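Local coordinates for Tox3 (Phaeosphaeria nodorum, PDB 6WES), which acts as a necrotrophic effector of a fungal pathogen, a secreted beta-barrel protein toxin probably recognised through the host factor Snn3, at residues D16-T21 / V142-S147; I33-D38 / H112-L117; C94-R99 / M127-I132. All coordinates share one frame; numbering follows the deposited sequence.

Contact 1. Residues D16-T21 / V142-S147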
loop_
_atom_site.group_PDB
_atom_site.type_symbol
_atom_site.label_atom_id
_atom_site.label_comp_id
_atom_site.label_asym_id
_atom_site.label_seq_id
_atom_site.Cartn_x
_atom_site.Cartn_y
_atom_site.Cartn_z
ATOM N N ASP A 16 -6.177 -9.254 -13.453
ATOM C CA ASP A 16 -7.213 -9.875 -14.271
ATOM C C ASP A 16 -8.164 -10.607 -13.345
ATOM O O ASP A 16 -7.738 -11.421 -12.518
ATOM C CB ASP A 16 -6.569 -10.815 -15.284
ATOM C CG ASP A 16 -5.663 -10.076 -16.220
ATOM O OD1 ASP A 16 -6.040 -8.990 -16.703
ATOM O OD2 ASP A 16 -4.539 -10.578 -16.488
ATOM N N CYS A 17 -9.436 -10.272 -13.443
ATOM C CA CYS A 17 -10.442 -10.793 -12.531
ATOM C C CYS A 17 -11.488 -11.564 -13.330
ATOM O O CYS A 17 -11.412 -11.655 -14.562
ATOM C CB CYS A 17 -11.073 -9.651 -11.723
ATOM S SG CYS A 17 -9.900 -8.721 -10.654
ATOM N N ARG A 18 -12.482 -12.117 -12.621
ATOM C CA ARG A 18 -13.435 -12.995 -13.302
ATOM C C ARG A 18 -14.301 -12.224 -14.288
ATOM O O ARG A 18 -14.611 -12.728 -15.373
ATOM C CB ARG A 18 -14.304 -13.778 -12.311
ATOM C CG ARG A 18 -15.278 -14.720 -13.042
ATOM C CD ARG A 18 -15.843 -15.802 -12.148
ATOM N NE ARG A 18 -14.791 -16.583 -11.495
ATOM C CZ ARG A 18 -15.034 -17.580 -10.646
ATOM N NH1 ARG A 18 -16.290 -17.922 -10.361
ATOM N NH2 ARG A 18 -14.027 -18.233 -10.084
ATOM N N GLU A 19 -14.730 -11.016 -13.924
ATOM C CA GLU A 19 -15.641 -10.249 -14.763
ATOM C C GLU A 19 -14.963 -9.174 -15.594
ATOM O O GLU A 19 -15.554 -8.719 -16.576
ATOM C CB GLU A 19 -16.747 -9.595 -13.923
ATOM C CG GLU A 19 -17.667 -10.594 -13.256
ATOM C CD GLU A 19 -18.443 -11.419 -14.248
ATOM O OE1 GLU A 19 -18.838 -10.870 -15.299
ATOM O OE2 GLU A 19 -18.625 -12.626 -13.984
ATOM N N ARG A 20 -13.747 -8.766 -15.240
ATOM C CA ARG A 20 -13.057 -7.692 -15.938
ATOM C C ARG A 20 -11.563 -7.961 -15.876
ATOM O O ARG A 20 -11.050 -8.370 -14.831
ATOM C CB ARG A 20 -13.326 -6.335 -15.283
ATOM C CG ARG A 20 -12.668 -5.203 -16.039
ATOM C CD ARG A 20 -13.096 -3.871 -15.519
ATOM N NE ARG A 20 -14.548 -3.802 -15.361
ATOM C CZ ARG A 20 -15.327 -2.897 -15.950
ATOM N NH1 ARG A 20 -14.793 -1.963 -16.728
ATOM N NH2 ARG A 20 -16.640 -2.922 -15.747
ATOM N N THR A 21 -10.865 -7.713 -16.984
ATOM C CA THR A 21 -9.419 -7.878 -17.028
ATOM C C THR A 21 -8.732 -6.545 -17.304
ATOM O O THR A 21 -9.366 -5.542 -17.639
ATOM C CB THR A 21 -9.027 -8.902 -18.089
ATOM O OG1 THR A 21 -9.525 -8.458 -19.358
ATOM C CG2 THR A 21 -9.653 -10.251 -17.753
ATOM N N VAL A 142 -16.961 -10.345 1.353
ATOM C CA VAL A 142 -16.274 -11.552 0.893
ATOM C C VAL A 142 -15.872 -11.297 -0.556
ATOM O O VAL A 142 -16.480 -10.474 -1.241
ATOM C CB VAL A 142 -17.199 -12.794 1.013
ATOM C CG1 VAL A 142 -18.312 -12.747 -0.050
ATOM C CG2 VAL A 142 -16.386 -14.097 0.921
ATOM N N PHE A 143 -14.840 -12.009 -1.029
ATOM C CA PHE A 143 -14.263 -11.762 -2.352
ATOM C C PHE A 143 -13.702 -13.054 -2.938
ATOM O O PHE A 143 -13.386 -14.001 -2.215
ATOM C CB PHE A 143 -13.057 -10.816 -2.266
ATOM C CG PHE A 143 -13.370 -9.412 -1.803
ATOM C CD1 PHE A 143 -13.822 -8.444 -2.686
ATOM C CD2 PHE A 143 -13.159 -9.052 -0.477
ATOM C CE1 PHE A 143 -14.052 -7.140 -2.255
ATOM C CE2 PHE A 143 -13.394 -7.759 -0.032
ATOM C CZ PHE A 143 -13.851 -6.802 -0.910
ATOM N N LEU A 144 -13.536 -13.062 -4.260
ATOM C CA LEU A 144 -12.711 -14.050 -4.961
ATOM C C LEU A 144 -11.413 -13.378 -5.403
ATOM O O LEU A 144 -11.448 -12.286 -5.977
ATOM C CB LEU A 144 -13.435 -14.562 -6.211
ATOM C CG LEU A 144 -14.697 -15.422 -6.053
ATOM C CD1 LEU A 144 -15.479 -15.511 -7.360
ATOM C CD2 LEU A 144 -14.330 -16.810 -5.569
ATOM N N GLU A 145 -10.277 -14.032 -5.178
ATOM C CA GLU A 145 -9.004 -13.429 -5.547
ATOM C C GLU A 145 -8.773 -13.493 -7.060
ATOM O O GLU A 145 -9.029 -14.511 -7.704
ATOM C CB GLU A 145 -7.859 -14.132 -4.812
ATOM C CG GLU A 145 -6.512 -13.439 -4.944
ATOM C CD GLU A 145 -5.472 -13.979 -3.980
ATOM O OE1 GLU A 145 -5.835 -14.356 -2.845
ATOM O OE2 GLU A 145 -4.290 -14.022 -4.364
ATOM N N CYS A 146 -8.280 -12.381 -7.619
ATOM C CA CYS A 146 -7.917 -12.200 -9.016
ATOM C C CYS A 146 -6.484 -12.674 -9.255
ATOM O O CYS A 146 -5.774 -13.050 -8.323
ATOM C CB CYS A 146 -8.011 -10.719 -9.355
ATOM S SG CYS A 146 -9.584 -9.930 -8.966
ATOM N N SER A 147 -6.032 -12.658 -10.508
ATOM C CA SER A 147 -4.622 -12.915 -10.764
ATOM C C SER A 147 -3.883 -11.612 -11.053
ATOM O O SER A 147 -4.419 -10.692 -11.674
ATOM C CB SER A 147 -4.422 -13.934 -11.893
ATOM O OG SER A 147 -5.131 -13.542 -13.056
HETATM O O HOH W 1 -7.687 -14.528 -13.693
HETATM O O HOH W 2 -3.292 -12.337 -14.549
#
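Cys17 and Cys146 are joined by a disulfide, SG to SG 2.1 Å, with a torsion of 99° about the S-S bond, close to the perpendicular setting that sulfur prefers. With both sulfurs beside their own backbone N, anti to the carbonyl carbon (chi1 -62° at Cys17, -53° at Cys146), the sulfur of Cys17 meets that of Cys146, whose CB points toward residues 16-21. Next door, Asp16 and Ser147 form an antiparallel hydrogen-bonded pair: Asp16 N to Ser147 O and Ser147 N to Asp16 O are both 2.9 Å. Their side chains share one face of the sheet, and a water links Asp16 OD2 to Ser147 OG, 2.9 Å from the first and 2.7 Å from the second. A carboxylate suits this place because it has two oxygens: OD1 can serve Gly22 N and Arg149 while OD2 takes the water. Farther along, Leu144 CD1 rests over one face of the Arg18 guanidinium, 3.9 Å from Arg18 CZ; the flat, delocalised cation can pack against a methyl through its face. Covalent bond and backbone pairing together should hold this surface turn firmly against the strand, without relying on a large hydrophobic interface.

Contact 2. Residues I33-D38 / H112-L117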
loop_
_atom_site.group_PDB
_atom_site.type_symbol
_atom_site.label_atom_id
_atom_site.label_comp_id
_atom_site.label_asym_id
_atom_site.label_seq_id
_atom_site.Cartn_x
_atom_site.Cartn_y
_atom_site.Cartn_z
ATOM N N ILE A 33 9.111 9.546 9.563
ATOM C CA ILE A 33 9.960 8.840 10.528
ATOM C C ILE A 33 10.769 9.842 11.343
ATOM O O ILE A 33 11.838 10.273 10.891
ATOM C CB ILE A 33 10.925 7.861 9.836
ATOM C CG1 ILE A 33 10.209 7.022 8.772
ATOM C CG2 ILE A 33 11.571 6.987 10.909
ATOM C CD1 ILE A 33 10.530 7.462 7.397
ATOM N N PRO A 34 10.310 10.240 12.522
ATOM C CA PRO A 34 11.105 11.121 13.378
ATOM C C PRO A 34 12.332 10.392 13.899
ATOM O O PRO A 34 12.346 9.164 14.043
ATOM C CB PRO A 34 10.159 11.434 14.547
ATOM C CG PRO A 34 8.786 10.913 14.148
ATOM C CD PRO A 34 9.005 9.893 13.101
ATOM N N PHE A 35 13.375 11.156 14.212
ATOM C CA PHE A 35 14.588 10.553 14.747
ATOM C C PHE A 35 15.092 11.469 15.853
ATOM O O PHE A 35 15.325 12.662 15.623
ATOM C CB PHE A 35 15.640 10.397 13.631
ATOM C CG PHE A 35 16.958 9.800 14.070
ATOM C CD1 PHE A 35 17.218 8.462 13.910
ATOM C CD2 PHE A 35 17.958 10.613 14.570
ATOM C CE1 PHE A 35 18.450 7.913 14.299
ATOM C CE2 PHE A 35 19.189 10.080 14.978
ATOM C CZ PHE A 35 19.434 8.732 14.828
ATOM N N GLU A 36 15.302 10.918 17.042
ATOM C CA GLU A 36 15.829 11.704 18.155
ATOM C C GLU A 36 17.351 11.696 18.096
ATOM O O GLU A 36 17.980 10.642 18.270
ATOM C CB GLU A 36 15.324 11.130 19.479
ATOM C CG GLU A 36 16.003 11.704 20.733
ATOM C CD GLU A 36 15.957 13.227 20.819
ATOM O OE1 GLU A 36 14.843 13.761 21.053
ATOM O OE2 GLU A 36 17.011 13.867 20.702
ATOM N N THR A 37 17.950 12.876 17.877
ATOM C CA THR A 37 19.393 12.919 17.682
ATOM C C THR A 37 20.170 12.533 18.929
ATOM O O THR A 37 21.359 12.200 18.808
ATOM C CB THR A 37 19.874 14.277 17.149
ATOM O OG1 THR A 37 19.593 15.290 18.115
ATOM C CG2 THR A 37 19.166 14.640 15.861
ATOM N N ASP A 38 19.542 12.542 20.105
ATOM C CA ASP A 38 20.251 12.129 21.318
ATOM C C ASP A 38 20.289 10.611 21.509
ATOM O O ASP A 38 21.051 10.137 22.360
ATOM C CB ASP A 38 19.605 12.750 22.572
ATOM C CG ASP A 38 19.677 14.287 22.612
ATOM O OD1 ASP A 38 20.521 14.902 21.922
ATOM O OD2 ASP A 38 18.882 14.889 23.380
ATOM N N HIS A 112 23.841 7.004 13.041
ATOM C CA HIS A 112 24.297 7.725 14.220
ATOM C C HIS A 112 23.722 9.136 14.292
ATOM O O HIS A 112 23.546 9.667 15.399
ATOM C CB HIS A 112 25.826 7.703 14.283
ATOM C CG HIS A 112 26.374 6.334 14.547
ATOM N ND1 HIS A 112 26.646 5.432 13.540
ATOM C CD2 HIS A 112 26.632 5.689 15.709
ATOM C CE1 HIS A 112 27.082 4.302 14.067
ATOM N NE2 HIS A 112 27.082 4.432 15.382
ATOM N N ASN A 113 23.394 9.745 13.147
ATOM C CA ASN A 113 22.973 11.139 13.086
ATOM C C ASN A 113 21.530 11.323 12.659
ATOM O O ASN A 113 20.942 12.368 12.960
ATOM C CB ASN A 113 23.835 11.919 12.082
ATOM C CG ASN A 113 25.311 11.847 12.401
ATOM O OD1 ASN A 113 25.707 12.025 13.540
ATOM N ND2 ASN A 113 26.129 11.565 11.386
ATOM N N ASN A 114 20.966 10.358 11.949
ATOM C CA ASN A 114 19.608 10.446 11.419
ATOM C C ASN A 114 19.278 9.058 10.877
ATOM O O ASN A 114 20.100 8.133 10.942
ATOM C CB ASN A 114 19.529 11.513 10.318
ATOM C CG ASN A 114 18.123 12.036 10.084
ATOM O OD1 ASN A 114 17.154 11.527 10.622
ATOM N ND2 ASN A 114 18.017 13.081 9.277
ATOM N N ILE A 115 18.068 8.911 10.342
ATOM C CA ILE A 115 17.698 7.654 9.673
ATOM C C ILE A 115 18.616 7.407 8.476
ATOM O O ILE A 115 19.281 8.310 7.953
ATOM C CB ILE A 115 16.232 7.662 9.218
ATOM C CG1 ILE A 115 15.999 8.694 8.114
ATOM C CG2 ILE A 115 15.297 7.847 10.437
ATOM C CD1 ILE A 115 14.661 8.472 7.398
ATOM N N TYR A 116 18.605 6.166 8.008
ATOM C CA TYR A 116 19.315 5.816 6.776
ATOM C C TYR A 116 18.538 4.649 6.201
ATOM O O TYR A 116 18.333 3.654 6.905
ATOM C CB TYR A 116 20.754 5.386 7.064
ATOM C CG TYR A 116 21.673 5.414 5.869
ATOM C CD1 TYR A 116 22.619 6.418 5.732
ATOM C CD2 TYR A 116 21.577 4.442 4.885
ATOM C CE1 TYR A 116 23.491 6.457 4.651
ATOM C CE2 TYR A 116 22.457 4.472 3.777
ATOM C CZ TYR A 116 23.377 5.492 3.677
ATOM O OH TYR A 116 24.254 5.531 2.611
ATOM N N LEU A 117 18.041 4.793 4.973
ATOM C CA LEU A 117 17.165 3.793 4.374
ATOM C C LEU A 117 17.894 2.981 3.317
ATOM O O LEU A 117 18.935 3.381 2.798
ATOM C CB LEU A 117 15.923 4.444 3.756
ATOM C CG LEU A 117 15.186 5.395 4.705
ATOM C CD1 LEU A 117 14.018 6.013 3.938
ATOM C CD2 LEU A 117 14.703 4.700 5.968
#
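Phe35 lays its ring against the backbone of residues 112-117, and a CH-pi contact is the main event: Asn114 CA stands 3.5 Å from the ring centroid, only 11° off the ring normal. With CG anti to the backbone N (chi1 179°), the Phe35 ring reaches across from strand 23-36 and presents one face to the backbone at Asn114 and the N of Ile115. A flat, wide side chain suits this place because one face can cover several backbone atoms at once. Asn113 O comes within 3.5 Å of Phe35 CE2, meeting the ring obliquely.

Apolar contacts continue beside it. Ile115 CG2 is 3.9 Å from Ile33 CG2 and 4.0 Å from Phe35 CD1, so the CG2 methyl of this beta-branched side chain serves both partners, and the two isoleucines meet at about a right angle. Thr37 adds only a light touch, CG2 to Asn113 O at 4.1 Å.

Polar bonds stay within each segment or go to neighbours; no hydrogen bond joins the two segments. Asn114 OD1 lies 3.6 Å from Phe35 CB and accepts from Ile115 N at 2.8 Å, with that donor above the carbonyl plane. Asn5 ND2 donates to the same oxygen and also to Ile33 O, so strand 2-16 bonds both to the 112-117 loop and to the neighbouring strand 23-36.

The arrangement is one of loop packing in a beta-barrel protein: the long connection between strands 92-105 and 126-133 rests on an aromatic residue near the end of strand 23-36.

Contact 3. Residues C94-R99 / M127-I132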
loop_
_atom_site.group_PDB
_atom_site.type_symbol
_atom_site.label_atom_id
_atom_site.label_comp_id
_atom_site.label_asym_id
_atom_site.label_seq_id
_atom_site.Cartn_x
_atom_site.Cartn_y
_atom_site.Cartn_z
ATOM N N CYS A 94 -19.466 -4.625 -9.639
ATOM C CA CYS A 94 -18.382 -5.345 -8.988
ATOM C C CYS A 94 -17.654 -4.430 -8.027
ATOM O O CYS A 94 -17.294 -3.305 -8.380
ATOM C CB CYS A 94 -17.374 -5.858 -10.021
ATOM S SG CYS A 94 -18.093 -7.027 -11.219
ATOM N N LEU A 95 -17.369 -4.943 -6.847
ATOM C CA LEU A 95 -16.521 -4.263 -5.885
ATOM C C LEU A 95 -15.155 -4.935 -5.888
ATOM O O LEU A 95 -15.064 -6.163 -5.866
ATOM C CB LEU A 95 -17.133 -4.370 -4.487
ATOM C CG LEU A 95 -16.289 -3.672 -3.423
ATOM C CD1 LEU A 95 -16.206 -2.171 -3.639
ATOM C CD2 LEU A 95 -16.837 -3.979 -2.051
ATOM N N TYR A 96 -14.113 -4.131 -5.918
ATOM C CA TYR A 96 -12.734 -4.598 -5.962
ATOM C C TYR A 96 -11.993 -4.083 -4.750
ATOM O O TYR A 96 -12.230 -2.960 -4.298
ATOM C CB TYR A 96 -12.013 -4.058 -7.192
ATOM C CG TYR A 96 -12.620 -4.618 -8.428
ATOM C CD1 TYR A 96 -12.174 -5.818 -8.958
ATOM C CD2 TYR A 96 -13.665 -3.948 -9.054
ATOM C CE1 TYR A 96 -12.773 -6.354 -10.092
ATOM C CE2 TYR A 96 -14.265 -4.468 -10.154
ATOM C CZ TYR A 96 -13.812 -5.672 -10.664
ATOM O OH TYR A 96 -14.435 -6.193 -11.774
ATOM N N GLN A 97 -11.097 -4.903 -4.231
ATOM C CA GLN A 97 -10.202 -4.479 -3.166
ATOM C C GLN A 97 -8.776 -4.866 -3.529
ATOM O O GLN A 97 -8.486 -6.053 -3.764
ATOM C CB GLN A 97 -10.598 -5.146 -1.864
ATOM C CG GLN A 97 -9.744 -4.675 -0.697
ATOM C CD GLN A 97 -10.328 -5.142 0.605
ATOM O OE1 GLN A 97 -9.924 -6.180 1.138
ATOM N NE2 GLN A 97 -11.290 -4.384 1.125
ATOM N N LEU A 98 -7.902 -3.870 -3.578
ATOM C CA LEU A 98 -6.488 -4.053 -3.875
ATOM C C LEU A 98 -5.716 -3.965 -2.569
ATOM O O LEU A 98 -5.940 -3.045 -1.766
ATOM C CB LEU A 98 -6.030 -2.946 -4.816
ATOM C CG LEU A 98 -4.541 -2.892 -5.148
ATOM C CD1 LEU A 98 -4.077 -4.222 -5.790
ATOM C CD2 LEU A 98 -4.313 -1.734 -6.080
ATOM N N ARG A 99 -4.880 -4.958 -2.320
ATOM C CA ARG A 99 -4.091 -5.041 -1.093
ATOM C C ARG A 99 -2.623 -4.947 -1.500
ATOM O O ARG A 99 -2.064 -5.884 -2.091
ATOM C CB ARG A 99 -4.402 -6.341 -0.363
ATOM C CG ARG A 99 -5.880 -6.468 -0.018
ATOM C CD ARG A 99 -6.221 -7.769 0.685
ATOM N NE ARG A 99 -7.668 -7.916 0.767
ATOM C CZ ARG A 99 -8.299 -9.077 0.937
ATOM N NH1 ARG A 99 -7.594 -10.202 1.087
ATOM N NH2 ARG A 99 -9.616 -9.101 0.987
ATOM N N MET A 127 -5.443 -8.549 -5.715
ATOM C CA MET A 127 -6.734 -7.917 -5.922
ATOM C C MET A 127 -7.816 -8.958 -5.728
ATOM O O MET A 127 -7.600 -10.155 -5.953
ATOM C CB MET A 127 -6.868 -7.293 -7.313
ATOM C CG MET A 127 -8.160 -6.466 -7.492
ATOM S SD MET A 127 -8.246 -5.564 -9.052
ATOM C CE MET A 127 -7.027 -4.286 -8.652
ATOM N N HIS A 128 -8.978 -8.490 -5.296
ATOM C CA HIS A 128 -10.085 -9.328 -4.877
ATOM C C HIS A 128 -11.353 -8.712 -5.444
ATOM O O HIS A 128 -11.484 -7.488 -5.464
ATOM C CB HIS A 128 -10.067 -9.349 -3.330
ATOM C CG HIS A 128 -8.729 -9.747 -2.781
ATOM N ND1 HIS A 128 -8.426 -11.054 -2.477
ATOM C CD2 HIS A 128 -7.594 -9.032 -2.554
ATOM C CE1 HIS A 128 -7.173 -11.130 -2.063
ATOM N NE2 HIS A 128 -6.641 -9.917 -2.109
ATOM N N GLU A 129 -12.261 -9.546 -5.956
ATOM C CA GLU A 129 -13.429 -9.061 -6.690
ATOM C C GLU A 129 -14.685 -9.773 -6.199
ATOM O O GLU A 129 -14.668 -10.986 -5.963
ATOM C CB GLU A 129 -13.260 -9.360 -8.216
ATOM C CG GLU A 129 -14.468 -9.004 -9.127
ATOM C CD GLU A 129 -14.380 -9.575 -10.573
ATOM O OE1 GLU A 129 -14.393 -10.802 -10.717
ATOM O OE2 GLU A 129 -14.304 -8.804 -11.547
ATOM N N VAL A 130 -15.788 -9.031 -6.052
ATOM C CA VAL A 130 -17.107 -9.630 -5.844
ATOM C C VAL A 130 -18.091 -8.926 -6.771
ATOM O O VAL A 130 -18.108 -7.693 -6.833
ATOM C CB VAL A 130 -17.552 -9.585 -4.358
ATOM C CG1 VAL A 130 -17.487 -8.175 -3.769
ATOM C CG2 VAL A 130 -18.936 -10.247 -4.150
ATOM N N CYS A 131 -18.869 -9.695 -7.526
ATOM C CA CYS A 131 -19.791 -9.119 -8.498
ATOM C C CYS A 131 -21.212 -9.633 -8.294
ATOM O O CYS A 131 -21.426 -10.775 -7.884
ATOM C CB CYS A 131 -19.412 -9.449 -9.940
ATOM S SG CYS A 131 -17.800 -8.879 -10.394
ATOM N N ILE A 132 -22.182 -8.779 -8.608
ATOM C CA ILE A 132 -23.590 -9.163 -8.602
ATOM C C ILE A 132 -24.279 -8.515 -9.796
ATOM O O ILE A 132 -23.909 -7.425 -10.244
ATOM C CB ILE A 132 -24.274 -8.765 -7.269
ATOM C CG1 ILE A 132 -25.713 -9.270 -7.217
ATOM C CG2 ILE A 132 -24.281 -7.258 -7.078
ATOM C CD1 ILE A 132 -26.314 -9.217 -5.823
#
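His128 and Arg99 stack across an antiparallel strand pair of the beta barrel, 94-99 with 127-132, in which Leu95-Val130 and Gln97-His128 are the hydrogen-bonded pairs. The short axes run 4.6 Å apart at closest approach. The guanidinium lies flat on the imidazole, centres 3.6 Å apart and planes 19° apart. Arg99 is kept in place by Gln97, whose OE1 accepts from both its NE and NH2; Gln97 NE2 donates to Asp80 of strand 72-85. His128 NE2 is hydrogen-bonded to Thr126, which helps to set the ring's rotation, and Gln97 O lies at the ring's edge.

On the other face, Met127 runs with CG anti to its backbone N (chi1 -173°) and then bends at chi3. Met127 SD comes within 3.9 Å of Tyr96 CD1 in an oblique Met-aromatic contact, while Met127 CE meets Leu98 CD1 at 4.1 Å; a flexible thioether can fit both an aromatic and a branched neighbour. His15 and Arg25 pack against this side.

Farther along that face, Cys94 and Cys131 bridge a non-hydrogen-bonded pair with a disulfide, SG to SG 2.0 Å. Between it and Met127, the Tyr96 ring also meets that of Phe81, and Tyr96 OH donates to the anti lone pair of Glu129 OE2 at 2.6 Å.

Contacts 1 and 3 form one continuous region, their centres only 6 Å apart, because strand 126-133 pairs with strand 92-105 on one side and strand 144-153 on the other. Backbone bonds cross between them: Leu144 O is 2.9 Å from Glu129 N, and Cys146 N is 2.9 Å from Met127 O. Glu129 also receives the backbone N of Glu19 at OE1, so the turn held by one disulfide leans on the strand held by another. Contact 2 lies on the opposite side of the chain's centre, about 42 Å from contact 1 and 40 Å from contact 3, centre to centre. All three reach the same antiparallel sheet, which therefore spans the molecule between them.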